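PDB 3D4O: dipicolinate synthase subunit A from Bacillus halodurans, which probably acts as one subunit of dipicolinate synthase, using a nicotinamide dinucleotide to make the dipicolinic acid of Bacillus spores. Local coordinates for residues Pro136-His148 with Lys261-Ala273. Sequence-based numbering, arbitrary orientation.
Sequences PTAEGTIMMAIQH and KALLVPGLPGIVA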
# COMPACT_ATOMS: atom_id res chain seq x y z
N PRO C 136 -3.27 10.53 7.11
CA PRO C 136 -3.47 9.92 5.81
C PRO C 136 -2.23 9.99 4.90
O PRO C 136 -2.06 9.15 4.02
CB PRO C 136 -4.64 10.72 5.20
CG PRO C 136 -4.61 12.08 5.96
CD PRO C 136 -4.19 11.65 7.36
N THR C 137 -1.39 11.01 5.08
CA THR C 137 -0.18 11.11 4.26
C THR C 137 0.69 9.86 4.48
O THR C 137 1.20 9.28 3.51
CB THR C 137 0.64 12.37 4.52
OG1 THR C 137 -0.14 13.53 4.17
CG2 THR C 137 1.89 12.36 3.68
N ALA C 138 0.80 9.44 5.74
CA ALA C 138 1.61 8.23 6.15
C ALA C 138 1.00 6.99 5.59
O ALA C 138 1.70 6.10 5.11
CB ALA C 138 1.73 8.10 7.64
N GLU C 139 -0.32 6.95 5.65
CA GLU C 139 -1.07 5.82 5.11
C GLU C 139 -0.79 5.68 3.65
O GLU C 139 -0.51 4.59 3.17
CB GLU C 139 -2.57 5.92 5.37
CG GLU C 139 -2.86 5.62 6.84
CD GLU C 139 -4.32 5.47 7.21
OE1 GLU C 139 -5.20 5.23 6.33
OE2 GLU C 139 -4.60 5.52 8.43
N GLY C 140 -0.82 6.79 2.95
CA GLY C 140 -0.55 6.76 1.52
C GLY C 140 0.89 6.37 1.22
O GLY C 140 1.16 5.68 0.26
N THR C 141 1.80 6.83 2.06
CA THR C 141 3.22 6.54 1.91
C THR C 141 3.47 5.03 2.11
O THR C 141 4.18 4.40 1.38
CB THR C 141 4.08 7.37 2.90
OG1 THR C 141 3.86 8.76 2.64
CG2 THR C 141 5.62 7.06 2.74
N ILE C 142 2.79 4.48 3.08
CA ILE C 142 2.91 3.05 3.36
C ILE C 142 2.34 2.26 2.20
O ILE C 142 2.94 1.31 1.71
CB ILE C 142 2.20 2.72 4.68
CG1 ILE C 142 3.16 3.08 5.82
CG2 ILE C 142 1.76 1.25 4.79
CD1 ILE C 142 2.41 3.14 7.16
N MSE C 143 1.15 2.68 1.75
CA MSE C 143 0.50 1.98 0.62
C MSE C 143 1.44 2.00 -0.58
O MSE C 143 1.61 1.01 -1.26
CB MSE C 143 -0.84 2.63 0.27
CG MSE C 143 -1.40 2.15 -1.08
SE MSE C 143 -2.79 3.34 -1.80
CE MSE C 143 -1.63 4.83 -2.40
N MSE C 144 2.07 3.13 -0.82
CA MSE C 144 2.99 3.24 -1.97
C MSE C 144 4.24 2.36 -1.86
O MSE C 144 4.73 1.79 -2.85
CB MSE C 144 3.51 4.66 -2.17
CG MSE C 144 2.51 5.79 -2.08
SE MSE C 144 2.67 6.96 -3.61
CE MSE C 144 1.77 5.39 -4.47
N ALA C 145 4.81 2.34 -0.67
CA ALA C 145 6.05 1.61 -0.43
C ALA C 145 5.79 0.13 -0.64
O ALA C 145 6.61 -0.61 -1.22
CB ALA C 145 6.58 1.90 0.98
N ILE C 146 4.61 -0.29 -0.20
CA ILE C 146 4.19 -1.67 -0.37
C ILE C 146 3.97 -1.96 -1.86
O ILE C 146 4.43 -2.99 -2.41
CB ILE C 146 2.92 -2.00 0.45
CG1 ILE C 146 3.23 -1.90 1.96
CG2 ILE C 146 2.35 -3.39 0.04
CD1 ILE C 146 2.01 -2.02 2.85
N GLN C 147 3.25 -1.07 -2.53
CA GLN C 147 2.93 -1.25 -3.97
C GLN C 147 4.11 -1.35 -4.90
O GLN C 147 4.06 -2.09 -5.89
CB GLN C 147 2.15 -0.05 -4.55
CG GLN C 147 0.70 -0.07 -4.28
CD GLN C 147 -0.09 1.13 -4.77
OE1 GLN C 147 0.48 2.15 -5.16
NE2 GLN C 147 -1.42 1.02 -4.72
N HIS C 148 5.12 -0.55 -4.62
CA HIS C 148 6.24 -0.36 -5.55
C HIS C 148 7.49 -1.15 -5.26
O HIS C 148 8.49 -0.98 -5.96
CB HIS C 148 6.62 1.13 -5.66
CG HIS C 148 5.58 1.96 -6.34
ND1 HIS C 148 5.48 2.03 -7.71
CD2 HIS C 148 4.60 2.75 -5.85
CE1 HIS C 148 4.48 2.83 -8.04
NE2 HIS C 148 3.91 3.27 -6.92
N LYS C 261 14.70 4.51 -8.56
CA LYS C 261 13.29 4.95 -8.67
C LYS C 261 12.95 5.94 -7.55
O LYS C 261 12.95 5.61 -6.37
CB LYS C 261 12.33 3.76 -8.58
CG LYS C 261 10.87 4.13 -8.78
CD LYS C 261 10.00 2.88 -8.93
CE LYS C 261 8.55 3.22 -9.34
NZ LYS C 261 7.73 2.00 -9.62
N ALA C 262 12.68 7.16 -7.97
CA ALA C 262 12.37 8.25 -7.06
C ALA C 262 11.13 9.00 -7.54
O ALA C 262 11.05 9.37 -8.70
CB ALA C 262 13.56 9.20 -6.98
N LEU C 263 10.19 9.21 -6.64
CA LEU C 263 8.94 9.89 -6.95
C LEU C 263 8.62 11.05 -6.01
O LEU C 263 8.81 10.96 -4.79
CB LEU C 263 7.77 8.89 -6.90
CG LEU C 263 7.76 7.62 -7.77
CD1 LEU C 263 6.56 6.78 -7.43
CD2 LEU C 263 7.73 7.96 -9.24
N LEU C 264 8.14 12.14 -6.60
CA LEU C 264 7.67 13.32 -5.87
C LEU C 264 6.16 13.08 -5.73
O LEU C 264 5.43 13.15 -6.71
CB LEU C 264 7.99 14.62 -6.63
CG LEU C 264 7.67 15.97 -5.97
CD1 LEU C 264 8.43 16.17 -4.68
CD2 LEU C 264 7.97 17.10 -6.93
N VAL C 265 5.70 12.81 -4.52
CA VAL C 265 4.32 12.36 -4.29
C VAL C 265 3.43 13.26 -3.43
O VAL C 265 3.27 13.04 -2.23
CB VAL C 265 4.34 10.99 -3.61
CG1 VAL C 265 2.92 10.47 -3.46
CG2 VAL C 265 5.22 9.97 -4.42
N PRO C 266 2.83 14.29 -4.05
CA PRO C 266 1.89 15.11 -3.29
C PRO C 266 0.47 14.62 -3.36
O PRO C 266 0.15 13.74 -4.14
CB PRO C 266 1.96 16.45 -4.02
CG PRO C 266 2.18 16.05 -5.48
CD PRO C 266 3.07 14.81 -5.41
N GLY C 267 -0.36 15.20 -2.51
CA GLY C 267 -1.80 14.98 -2.52
C GLY C 267 -2.28 13.64 -2.01
O GLY C 267 -3.44 13.30 -2.21
N LEU C 268 -1.41 12.92 -1.32
CA LEU C 268 -1.77 11.57 -0.81
C LEU C 268 -3.07 11.54 0.01
O LEU C 268 -3.85 10.61 -0.13
CB LEU C 268 -0.62 10.92 -0.01
CG LEU C 268 0.52 10.38 -0.88
CD1 LEU C 268 1.70 9.93 -0.03
CD2 LEU C 268 0.02 9.24 -1.72
N PRO C 269 -3.30 12.54 0.89
CA PRO C 269 -4.57 12.52 1.65
C PRO C 269 -5.81 12.59 0.77
O PRO C 269 -6.85 11.98 1.06
CB PRO C 269 -4.44 13.75 2.56
CG PRO C 269 -2.94 13.88 2.76
CD PRO C 269 -2.41 13.61 1.37
N GLY C 270 -5.69 13.28 -0.36
CA GLY C 270 -6.81 13.42 -1.29
C GLY C 270 -7.02 12.13 -2.04
O GLY C 270 -8.09 11.81 -2.53
N ILE C 271 -5.96 11.36 -2.12
CA ILE C 271 -6.00 10.07 -2.85
C ILE C 271 -6.45 8.92 -1.95
O ILE C 271 -7.25 8.08 -2.35
CB ILE C 271 -4.63 9.74 -3.45
CG1 ILE C 271 -4.36 10.65 -4.63
CG2 ILE C 271 -4.55 8.28 -3.86
CD1 ILE C 271 -2.86 10.82 -4.98
N VAL C 272 -5.96 8.91 -0.71
CA VAL C 272 -6.26 7.78 0.16
C VAL C 272 -7.28 8.00 1.25
O VAL C 272 -7.84 7.05 1.73
CB VAL C 272 -4.97 7.17 0.79
CG1 VAL C 272 -4.01 6.71 -0.33
CG2 VAL C 272 -4.30 8.14 1.81
N ALA C 273 -7.53 9.22 1.66
CA ALA C 273 -8.53 9.42 2.72
C ALA C 273 -9.25 10.75 2.54
O ALA C 273 -9.31 11.56 3.46
CB ALA C 273 -7.85 9.37 4.10
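L268 fits as a knob into the hole formed by T137, G140, T141 and M144, a compact example of how a short helix seats against a long one. Its CD1 lies 3.6 Å from T141 OG1, a hydroxyl that also donates to T137 O from above the carbonyl plane. G140 has no CB to point at L268, consistent with the close approach: the axes of 136-148 and 268-272 come within 8.1 Å, their directions 75° apart. Beside it, V272 CG2 packs 3.3 Å from P136 O, while V272 CG1 meets CE of selenomethionine M143. The P136 and P269 rings cross at about a right angle, P136 CG to P269 CB 3.8 Å. Further along, SE of M144, also selenomethionine, meets V265 CG1, though its side chain is less surely placed. At the far end K261, fully extended, donates from NZ to H148 ND1 (3.0 Å); NZ lies 28° out of the imidazole plane, and L263 CD1 lies over one ring face. An alanine in place of H148 would probably leave the K261 ammonium without this acceptor. Helix 127-148 thus packs on helix 268-272 and its preceding connection, its C-terminal end meeting edge strand 261-264 of a parallel six-stranded sheet, in the 3-2-1-4-5-6 order of a Rossmann fold.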